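Local coordinates for transposon Tn7 transposition protein tnsA (Escherichia coli, PDB 1T0F) that cuts the 5' DNA strands at the ends of transposon Tn7 as the endonuclease subunit that forms the transposase together with TnsB, at residues D142-T145 against L146-L149; Q197-P200 against L201-L205; N172-V175 against K176-I179; E13-I16 against A17-K21. All blocks are in the same frame, centred on the assembly; numbering follows the deposited sequence.

Contact 1: D142-T145 against L146-L149; sequences DERT and LEKL. With MLA (malonic acid), chain F.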
loop_
_atom_site.group_PDB
_atom_site.type_symbol
_atom_site.label_atom_id
_atom_site.label_comp_id
_atom_site.label_asym_id
_atom_site.label_seq_id
_atom_site.Cartn_x
_atom_site.Cartn_y
_atom_site.Cartn_z
ATOM N N ASP A 142 4.606 17.171 -11.385
ATOM C CA ASP A 142 3.764 17.079 -12.580
ATOM C C ASP A 142 2.402 17.753 -12.382
ATOM O O ASP A 142 1.642 17.407 -11.475
ATOM C CB ASP A 142 3.579 15.610 -12.967
ATOM C CG ASP A 142 2.854 15.440 -14.285
ATOM O OD1 ASP A 142 3.459 15.729 -15.340
ATOM O OD2 ASP A 142 1.675 15.027 -14.266
ATOM N N GLU A 143 2.089 18.715 -13.244
ATOM C CA GLU A 143 0.834 19.447 -13.138
ATOM C C GLU A 143 -0.430 18.585 -13.174
ATOM O O GLU A 143 -1.329 18.778 -12.354
ATOM C CB GLU A 143 0.789 20.539 -14.217
ATOM C CG GLU A 143 1.937 21.536 -14.061
ATOM C CD GLU A 143 2.083 22.480 -15.241
ATOM O OE1 GLU A 143 2.090 21.993 -16.388
ATOM O OE2 GLU A 143 2.204 23.705 -15.019
ATOM N N ARG A 144 -0.511 17.635 -14.098
ATOM C CA ARG A 144 -1.701 16.787 -14.162
ATOM C C ARG A 144 -1.804 15.897 -12.916
ATOM O O ARG A 144 -2.898 15.657 -12.406
ATOM C CB ARG A 144 -1.680 15.918 -15.421
ATOM C CG ARG A 144 -2.899 15.010 -15.562
ATOM C CD ARG A 144 -4.196 15.811 -15.440
ATOM N NE ARG A 144 -5.378 15.003 -15.739
ATOM C CZ ARG A 144 -6.630 15.436 -15.608
ATOM N NH1 ARG A 144 -6.869 16.669 -15.180
ATOM N NH2 ARG A 144 -7.647 14.641 -15.921
ATOM N N THR A 145 -0.666 15.415 -12.427
ATOM C CA THR A 145 -0.671 14.575 -11.227
ATOM C C THR A 145 -1.240 15.401 -10.086
ATOM O O THR A 145 -2.074 14.915 -9.319
ATOM C CB THR A 145 0.742 14.095 -10.862
ATOM O OG1 THR A 145 1.219 13.222 -11.887
ATOM C CG2 THR A 145 0.736 13.343 -9.524
ATOM N N LEU A 146 -0.798 16.653 -9.987
ATOM C CA LEU A 146 -1.272 17.563 -8.950
ATOM C C LEU A 146 -2.770 17.844 -9.103
ATOM O O LEU A 146 -3.483 17.974 -8.106
ATOM C CB LEU A 146 -0.488 18.885 -8.984
ATOM C CG LEU A 146 0.986 18.838 -8.545
ATOM C CD1 LEU A 146 1.617 20.216 -8.715
ATOM C CD2 LEU A 146 1.090 18.394 -7.074
ATOM N N GLU A 147 -3.259 17.943 -10.338
ATOM C CA GLU A 147 -4.695 18.188 -10.527
ATOM C C GLU A 147 -5.502 17.002 -10.005
ATOM O O GLU A 147 -6.518 17.178 -9.333
ATOM C CB GLU A 147 -5.051 18.389 -12.007
ATOM C CG GLU A 147 -4.483 19.630 -12.657
ATOM C CD GLU A 147 -5.015 19.816 -14.070
ATOM O OE1 GLU A 147 -5.041 18.828 -14.829
ATOM O OE2 GLU A 147 -5.406 20.947 -14.419
ATOM N N LYS A 148 -5.055 15.794 -10.325
ATOM C CA LYS A 148 -5.770 14.603 -9.885
ATOM C C LYS A 148 -5.685 14.438 -8.372
ATOM O O LYS A 148 -6.624 13.958 -7.738
ATOM C CB LYS A 148 -5.240 13.366 -10.606
ATOM C CG LYS A 148 -5.666 13.329 -12.078
ATOM C CD LYS A 148 -5.328 12.012 -12.746
ATOM C CE LYS A 148 -3.832 11.846 -12.943
ATOM N NZ LYS A 148 -3.517 10.503 -13.510
ATOM N N LEU A 149 -4.565 14.848 -7.795
ATOM C CA LEU A 149 -4.411 14.768 -6.348
ATOM C C LEU A 149 -5.353 15.774 -5.693
ATOM O O LEU A 149 -5.906 15.504 -4.632
ATOM C CB LEU A 149 -2.962 15.052 -5.946
ATOM C CG LEU A 149 -1.947 13.951 -6.250
ATOM C CD1 LEU A 149 -0.527 14.475 -6.000
ATOM C CD2 LEU A 149 -2.233 12.725 -5.369
HETATM C C1 MLA F . -6.112 11.696 -17.214
HETATM O O1A MLA F . -5.264 12.354 -16.700
HETATM O O1B MLA F . -7.302 12.203 -17.566
HETATM C C2 MLA F . -6.011 10.210 -17.551
HETATM C C3 MLA F . -4.612 9.615 -17.552
HETATM O O3A MLA F . -3.843 9.660 -18.462
HETATM O O3B MLA F . -4.310 9.016 -16.379
#

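Contact 2: Q197-P200 against L201-L205; sequences QLSP and LAHIL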
loop_
_atom_site.group_PDB
_atom_site.type_symbol
_atom_site.label_atom_id
_atom_site.label_comp_id
_atom_site.label_asym_id
_atom_site.label_seq_id
_atom_site.Cartn_x
_atom_site.Cartn_y
_atom_site.Cartn_z
ATOM N N GLN A 197 4.887 -26.003 5.422
ATOM C CA GLN A 197 5.981 -25.752 6.355
ATOM C C GLN A 197 5.643 -24.737 7.444
ATOM O O GLN A 197 6.352 -24.642 8.447
ATOM C CB GLN A 197 7.214 -25.278 5.586
ATOM C CG GLN A 197 7.900 -26.360 4.772
ATOM C CD GLN A 197 8.599 -27.385 5.647
ATOM O OE1 GLN A 197 7.955 -28.172 6.342
ATOM N NE2 GLN A 197 9.926 -27.369 5.627
ATOM N N LEU A 198 4.569 -23.977 7.249
ATOM C CA LEU A 198 4.178 -22.968 8.226
ATOM C C LEU A 198 3.990 -23.552 9.618
ATOM O O LEU A 198 4.485 -22.998 10.597
ATOM C CB LEU A 198 2.889 -22.263 7.782
ATOM C CG LEU A 198 3.025 -21.293 6.604
ATOM C CD1 LEU A 198 1.640 -20.883 6.115
ATOM C CD2 LEU A 198 3.826 -20.068 7.036
ATOM N N SER A 199 3.287 -24.676 9.700
ATOM C CA SER A 199 3.024 -25.317 10.983
ATOM C C SER A 199 4.304 -25.761 11.700
ATOM O O SER A 199 4.548 -25.365 12.840
ATOM C CB SER A 199 2.078 -26.508 10.789
ATOM O OG SER A 199 1.775 -27.129 12.025
ATOM N N PRO A 200 5.141 -26.586 11.048
ATOM C CA PRO A 200 6.365 -27.005 11.735
ATOM C C PRO A 200 7.312 -25.843 12.037
ATOM O O PRO A 200 7.952 -25.815 13.085
ATOM C CB PRO A 200 6.966 -28.034 10.778
ATOM C CG PRO A 200 6.456 -27.603 9.439
ATOM C CD PRO A 200 5.025 -27.243 9.736
ATOM N N LEU A 201 7.391 -24.879 11.126
ATOM C CA LEU A 201 8.262 -23.727 11.332
ATOM C C LEU A 201 7.766 -22.892 12.506
ATOM O O LEU A 201 8.566 -22.343 13.272
ATOM C CB LEU A 201 8.323 -22.866 10.062
ATOM C CG LEU A 201 9.031 -23.489 8.856
ATOM C CD1 LEU A 201 8.872 -22.574 7.642
ATOM C CD2 LEU A 201 10.504 -23.712 9.183
ATOM N N ALA A 202 6.444 -22.802 12.643
ATOM C CA ALA A 202 5.824 -22.040 13.723
ATOM C C ALA A 202 6.185 -22.616 15.092
ATOM O O ALA A 202 6.374 -21.871 16.056
ATOM C CB ALA A 202 4.308 -22.032 13.551
ATOM N N HIS A 203 6.268 -23.940 15.175
ATOM C CA HIS A 203 6.608 -24.595 16.434
ATOM C C HIS A 203 8.057 -24.330 16.815
ATOM O O HIS A 203 8.355 -24.016 17.968
ATOM C CB HIS A 203 6.372 -26.104 16.343
ATOM C CG HIS A 203 4.926 -26.486 16.265
ATOM N ND1 HIS A 203 4.200 -26.423 15.096
ATOM C CD2 HIS A 203 4.066 -26.920 17.218
ATOM C CE1 HIS A 203 2.955 -26.802 15.329
ATOM N NE2 HIS A 203 2.848 -27.109 16.610
ATOM N N ILE A 204 8.954 -24.453 15.843
ATOM C CA ILE A 204 10.372 -24.221 16.079
ATOM C C ILE A 204 10.609 -22.777 16.511
ATOM O O ILE A 204 11.269 -22.517 17.516
ATOM C CB ILE A 204 11.200 -24.518 14.806
ATOM C CG1 ILE A 204 11.039 -25.989 14.420
ATOM C CG2 ILE A 204 12.671 -24.183 15.039
ATOM C CD1 ILE A 204 11.745 -26.372 13.133
ATOM N N LEU A 205 10.061 -21.837 15.748
ATOM C CA LEU A 205 10.221 -20.426 16.058
ATOM C C LEU A 205 9.640 -20.091 17.425
ATOM O O LEU A 205 10.128 -19.201 18.118
ATOM C CB LEU A 205 9.553 -19.576 14.969
ATOM C CG LEU A 205 10.396 -19.347 13.708
ATOM C CD1 LEU A 205 11.059 -20.633 13.257
ATOM C CD2 LEU A 205 9.512 -18.781 12.612
#

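Contact 3: N172-V175 against K176-I179; sequences NPVV and KENI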
loop_
_atom_site.group_PDB
_atom_site.type_symbol
_atom_site.label_atom_id
_atom_site.label_comp_id
_atom_site.label_asym_id
_atom_site.label_seq_id
_atom_site.Cartn_x
_atom_site.Cartn_y
_atom_site.Cartn_z
ATOM N N ASN A 172 10.683 4.207 5.858
ATOM C CA ASN A 172 11.738 4.061 6.847
ATOM C C ASN A 172 12.906 3.348 6.170
ATOM O O ASN A 172 12.708 2.397 5.416
ATOM C CB ASN A 172 11.219 3.252 8.035
ATOM C CG ASN A 172 12.290 2.989 9.069
ATOM O OD1 ASN A 172 13.200 2.194 8.845
ATOM N ND2 ASN A 172 12.192 3.663 10.205
ATOM N N PRO A 173 14.140 3.814 6.421
ATOM C CA PRO A 173 15.378 3.265 5.855
ATOM C C PRO A 173 15.604 1.768 6.093
ATOM O O PRO A 173 16.145 1.076 5.234
ATOM C CB PRO A 173 16.462 4.119 6.510
ATOM C CG PRO A 173 15.773 5.420 6.743
ATOM C CD PRO A 173 14.436 4.977 7.276
ATOM N N VAL A 174 15.204 1.275 7.258
ATOM C CA VAL A 174 15.376 -0.139 7.565
ATOM C C VAL A 174 14.312 -0.932 6.815
ATOM O O VAL A 174 14.559 -2.049 6.376
ATOM C CB VAL A 174 15.245 -0.414 9.081
ATOM C CG1 VAL A 174 15.325 -1.908 9.344
ATOM C CG2 VAL A 174 16.354 0.308 9.838
ATOM N N VAL A 175 13.124 -0.345 6.675
ATOM C CA VAL A 175 12.038 -1.005 5.958
ATOM C C VAL A 175 12.479 -1.168 4.510
ATOM O O VAL A 175 12.285 -2.218 3.898
ATOM C CB VAL A 175 10.742 -0.160 6.000
ATOM C CG1 VAL A 175 9.685 -0.760 5.067
ATOM C CG2 VAL A 175 10.218 -0.098 7.422
ATOM N N LYS A 176 13.096 -0.119 3.980
ATOM C CA LYS A 176 13.586 -0.107 2.615
ATOM C C LYS A 176 14.605 -1.228 2.388
ATOM O O LYS A 176 14.509 -1.973 1.414
ATOM C CB LYS A 176 14.213 1.256 2.313
ATOM C CG LYS A 176 14.575 1.479 0.856
ATOM C CD LYS A 176 14.737 2.973 0.549
ATOM C CE LYS A 176 13.431 3.739 0.784
ATOM N NZ LYS A 176 13.481 5.172 0.344
ATOM N N GLU A 177 15.577 -1.360 3.289
ATOM C CA GLU A 177 16.578 -2.410 3.122
ATOM C C GLU A 177 15.966 -3.801 3.244
ATOM O O GLU A 177 16.400 -4.737 2.570
ATOM C CB GLU A 177 17.740 -2.224 4.115
ATOM C CG GLU A 177 17.354 -1.997 5.567
ATOM C CD GLU A 177 17.464 -3.253 6.434
ATOM O OE1 GLU A 177 18.520 -3.928 6.397
ATOM O OE2 GLU A 177 16.499 -3.554 7.165
ATOM N N ASN A 178 14.953 -3.946 4.092
ATOM C CA ASN A 178 14.305 -5.250 4.236
ATOM C C ASN A 178 13.567 -5.633 2.960
ATOM O O ASN A 178 13.588 -6.787 2.550
ATOM C CB ASN A 178 13.318 -5.257 5.406
ATOM C CG ASN A 178 13.994 -5.528 6.740
ATOM O OD1 ASN A 178 14.922 -6.335 6.827
ATOM N ND2 ASN A 178 13.514 -4.874 7.791
ATOM N N ILE A 179 12.904 -4.663 2.340
ATOM C CA ILE A 179 12.165 -4.925 1.106
ATOM C C ILE A 179 13.144 -5.262 -0.017
ATOM O O ILE A 179 12.869 -6.103 -0.874
ATOM C CB ILE A 179 11.302 -3.698 0.720
ATOM C CG1 ILE A 179 10.133 -3.564 1.708
ATOM C CG2 ILE A 179 10.795 -3.830 -0.709
ATOM C CD1 ILE A 179 9.283 -2.312 1.510
#

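Contact 4: E13-I16 against A17-K21; sequences EVQI and ARRIK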
loop_
_atom_site.group_PDB
_atom_site.type_symbol
_atom_site.label_atom_id
_atom_site.label_comp_id
_atom_site.label_asym_id
_atom_site.label_seq_id
_atom_site.Cartn_x
_atom_site.Cartn_y
_atom_site.Cartn_z
ATOM N N GLU A 13 -16.570 1.862 -20.835
ATOM C CA GLU A 13 -17.821 2.044 -20.109
ATOM C C GLU A 13 -18.397 0.710 -19.639
ATOM O O GLU A 13 -18.910 0.608 -18.524
ATOM C CB GLU A 13 -18.838 2.780 -20.983
ATOM C CG GLU A 13 -18.491 4.243 -21.210
ATOM C CD GLU A 13 -18.826 5.120 -20.013
ATOM O OE1 GLU A 13 -18.684 4.652 -18.861
ATOM O OE2 GLU A 13 -19.222 6.286 -20.226
ATOM N N VAL A 14 -18.306 -0.315 -20.479
ATOM C CA VAL A 14 -18.829 -1.625 -20.103
ATOM C C VAL A 14 -17.967 -2.270 -19.022
ATOM O O VAL A 14 -18.488 -2.942 -18.132
ATOM C CB VAL A 14 -18.918 -2.586 -21.315
ATOM C CG1 VAL A 14 -19.919 -2.048 -22.327
ATOM C CG2 VAL A 14 -17.547 -2.759 -21.952
ATOM N N GLN A 15 -16.654 -2.069 -19.101
ATOM C CA GLN A 15 -15.740 -2.626 -18.105
ATOM C C GLN A 15 -16.037 -2.019 -16.735
ATOM O O GLN A 15 -16.009 -2.707 -15.712
ATOM C CB GLN A 15 -14.288 -2.331 -18.478
ATOM C CG GLN A 15 -13.734 -3.180 -19.607
ATOM C CD GLN A 15 -12.284 -2.857 -19.907
ATOM O OE1 GLN A 15 -11.945 -1.720 -20.221
ATOM N NE2 GLN A 15 -11.417 -3.858 -19.804
ATOM N N ILE A 16 -16.306 -0.720 -16.728
ATOM C CA ILE A 16 -16.612 -0.009 -15.499
ATOM C C ILE A 16 -17.916 -0.532 -14.909
ATOM O O ILE A 16 -17.961 -0.937 -13.749
ATOM C CB ILE A 16 -16.726 1.514 -15.758
ATOM C CG1 ILE A 16 -15.338 2.082 -16.068
ATOM C CG2 ILE A 16 -17.354 2.214 -14.563
ATOM C CD1 ILE A 16 -15.343 3.556 -16.439
ATOM N N ALA A 17 -18.973 -0.527 -15.717
ATOM C CA ALA A 17 -20.280 -1.002 -15.272
ATOM C C ALA A 17 -20.187 -2.429 -14.750
ATOM O O ALA A 17 -20.807 -2.780 -13.747
ATOM C CB ALA A 17 -21.282 -0.930 -16.424
ATOM N N ARG A 18 -19.401 -3.247 -15.440
ATOM C CA ARG A 18 -19.220 -4.641 -15.067
ATOM C C ARG A 18 -18.534 -4.778 -13.713
ATOM O O ARG A 18 -18.919 -5.615 -12.894
ATOM C CB ARG A 18 -18.415 -5.357 -16.159
ATOM C CG ARG A 18 -17.873 -6.727 -15.786
ATOM C CD ARG A 18 -16.453 -6.617 -15.238
ATOM N NE ARG A 18 -15.793 -7.917 -15.143
ATOM C CZ ARG A 18 -14.516 -8.084 -14.806
ATOM N NH1 ARG A 18 -13.756 -7.034 -14.530
ATOM N NH2 ARG A 18 -13.997 -9.304 -14.750
ATOM N N ARG A 19 -17.518 -3.955 -13.475
ATOM C CA ARG A 19 -16.798 -4.004 -12.210
ATOM C C ARG A 19 -17.687 -3.525 -11.072
ATOM O O ARG A 19 -17.605 -4.031 -9.956
ATOM C CB ARG A 19 -15.517 -3.171 -12.302
ATOM C CG ARG A 19 -14.474 -3.828 -13.187
ATOM C CD ARG A 19 -13.145 -3.094 -13.194
ATOM N NE ARG A 19 -12.073 -3.960 -13.683
ATOM C CZ ARG A 19 -12.064 -4.543 -14.881
ATOM N NH1 ARG A 19 -13.069 -4.357 -15.729
ATOM N NH2 ARG A 19 -11.048 -5.323 -15.230
ATOM N N ILE A 20 -18.550 -2.557 -11.357
ATOM C CA ILE A 20 -19.458 -2.055 -10.340
ATOM C C ILE A 20 -20.446 -3.165 -9.975
ATOM O O ILE A 20 -20.818 -3.316 -8.811
ATOM C CB ILE A 20 -20.230 -0.816 -10.841
ATOM C CG1 ILE A 20 -19.248 0.333 -11.097
ATOM C CG2 ILE A 20 -21.275 -0.400 -9.818
ATOM C CD1 ILE A 20 -19.893 1.608 -11.612
ATOM N N LYS A 21 -20.860 -3.946 -10.972
ATOM C CA LYS A 21 -21.796 -5.045 -10.741
ATOM C C LYS A 21 -21.204 -6.109 -9.834
ATOM O O LYS A 21 -21.875 -6.590 -8.926
ATOM C CB LYS A 21 -22.214 -5.705 -12.058
ATOM C CG LYS A 21 -23.264 -4.946 -12.848
ATOM C CD LYS A 21 -24.296 -5.906 -13.444
ATOM C CE LYS A 21 -23.654 -6.976 -14.320
ATOM N NZ LYS A 21 -24.652 -7.982 -14.793
#

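Contact 1: D142-T145 against L146-L149
Arg144 and Glu147 cross at about a right angle at the start of helix 143-159, which links strands 129-134 and 163-166 in the beta-alpha-beta unit of this PDDEXK-type nuclease fold. Their salt bridge runs from Arg144 NH1 to Glu147 OE1 at 2.9 Å; OE1 lies near the guanidinium plane, but NH1 comes down on the carboxylate from above, the two planes being 67° apart. Arg144 gets there with CG anti to its backbone N and a bend at chi2 (53°), which swings the guanidinium forward, toward the next turn. A different edge of the group grips a malonate, probably from the crystallisation liquor, with two bonds, NE to O1A at 2.8 Å and NH2 to O1B at 3.0 Å, while NH2 also reaches Lys103 O. Lys148 lays its CG over one guanidinium face, offset toward the rim, and holds the malonate's other end by a weak bond from NZ to O3B. On another side of the turn, Thr145 CG2 lies alongside Leu149 CD1 at 3.9 Å. Leu149 continues inward to Trp163 and Ile165 of strand 163-166, its side chain about 4 Å from those of Gln133, a magnesium ligand, and catalytic Lys135. Leu146 packs against an aromatic side chain of another protein's chain. Asp142 is the N-cap, its OD2 accepting from Thr145 N at 3.0 Å on the anti side of the carboxylate.

Contact 2: Q197-P200 against L201-L205
His203 turns the edge of its imidazole to the carbonyl of Ser199, one helical turn earlier: Ser199 O lies close to the ring plane, with His203 ND1 2.5 Å away, shorter than expected, so the exact length is doubtful. Ser199 OG comes to the same rim, 3.5 Å from His203 CE1, and Pro200 CA approaches the ring obliquely. CG of His203 is anti to its own carbonyl carbon (chi1 -70°), which folds the ring back toward the preceding turn. The other flat group, the Gln197 amide, takes no part in this meeting; its NE2 bonds to Glu234 OE1 on helix 230-240.

Ser199 O is gripped twice. His203 N reaches it at 3.2 Å, tilted modestly from the carbonyl plane, while ND1 stands well above that plane, 48° out of it, and the two donors come from opposite faces. Pro200 brings no N-H of its own, as suits a place near the start of the helix, but its O accepts from Ile204 N at 3.2 Å.

The apolar part lies on another side. Leu201 CD1 meets Gln197 CB at 3.8 Å, and Leu201 then packs on Thr231, Ile235 and Leu238. Leu198 and Ala202 reach Ile262, and Ile204 leans on Val216 and Val220, so this short helix packs against helices 230-240 and 213-223 and strand 261-262. If the ND1 bond is real despite its doubtful length, the imidazole presumably carries a proton there, and the bond would fix the rotation of an otherwise exposed ring.

Contact 3: N172-V175 against K176-I179
Val174 and Val175 accept from Asn178 N and Ile179 N, each at 3.0 Å from its carbonyl O, in the regular i to i+4 pattern of the first turns of helix 173-183. Asn172 caps the start: its OD1 takes Val174 N at 2.7 Å and, more weakly, Val175 N. Pro173 follows in the first turn, where its missing N-H costs nothing.

Glu177 lies beside Val174, pointing the same way. Its CG sits between the backbone N and the carbonyl carbon (chi1 49°), and a bend at chi2 curls the carboxylate back until OE2 is 2.6 Å from Val174 O. Two oxygens this close suggest that the acid holds a proton. OE1 makes a weak bond to Ser251 OG. With an alanine here that carboxylate is gone, and Ser251 OG would probably lose a partner while the flank of Val174 CG1 was left less covered.

Val175 CG1 and Ile179 CD1 run side by side at 3.9 Å. Ile179 continues to Ala68 and Leu71 of helix 64-75, Val175 packs on Ile248 and Tyr249, and Asn178 bonds through OD1 to Phe252 N and through ND2 to Ile248 O and Lys250 O, joining the helix to the chain that follows strand 244-245.

Contact 4: E13-I16 against A17-K21
Arg19 runs alongside Gln15, one turn earlier in helix 13-21, and its atoms can be followed along that neighbour. CB rests 3.5 Å from Gln15 O, in the helical step where Arg19 N also bonds to that oxygen. CG comes closer, 3.2 Å from Gln15 O, because it stands anti to its own carbonyl carbon (chi1 -71°) and so leans back over the previous turn. CD is already drawing off, and the chain stays extended to NE. The last torsion then turns the guanidinium back: NH1 gives a weak bond of 3.4 Å to Gln15 O, which lies near the guanidinium plane, and touches Gln15 CB at 3.6 Å. The Gln15 amide stands nearly perpendicular to the guanidinium, its OE1 taken by Ser12 N.

Arg18 NH1 is modelled over one face of the Arg19 guanidinium, unusually close and without a hydrogen bond, so its detail is doubtful; Glu22, its salt-bridge partner, would offset the like charges. Arg19 also makes a cation-pi contact with Phe11 and packs on Trp35. A leucine in its place would probably leave Phe11 without its cation and Gln15 O without its second, weak donor.

On another side Ile16 CG2 meets Ile20 CD1 at 3.9 Å, and Ile16 goes on to Phe11, Val110 and Val113. This is a surface helix, one side on the protein, the rest mixing charged and apolar side chains facing outward.

All four are local contacts between side chains three or four residues apart, each within or at the start of a different helix, and none touches another. Contact 4 is the surface case, with a single buried residue and mostly exposed side chains; contacts 1, 2 and 3 each bury two. Contacts 1 and 3 both begin at a side-chain N-cap, but the first spends its polar groups on a bound anion, while its inner residue, Leu149, lies near the metal site, whereas the third ties its helix to a loop. Contact 2 shares the C-terminal part with contact 3, their centres about 25 Å apart, and packs chiefly against other helices. Contacts 1 and 2 lie about 48 Å apart between centres, on opposite sides of the chain's centre.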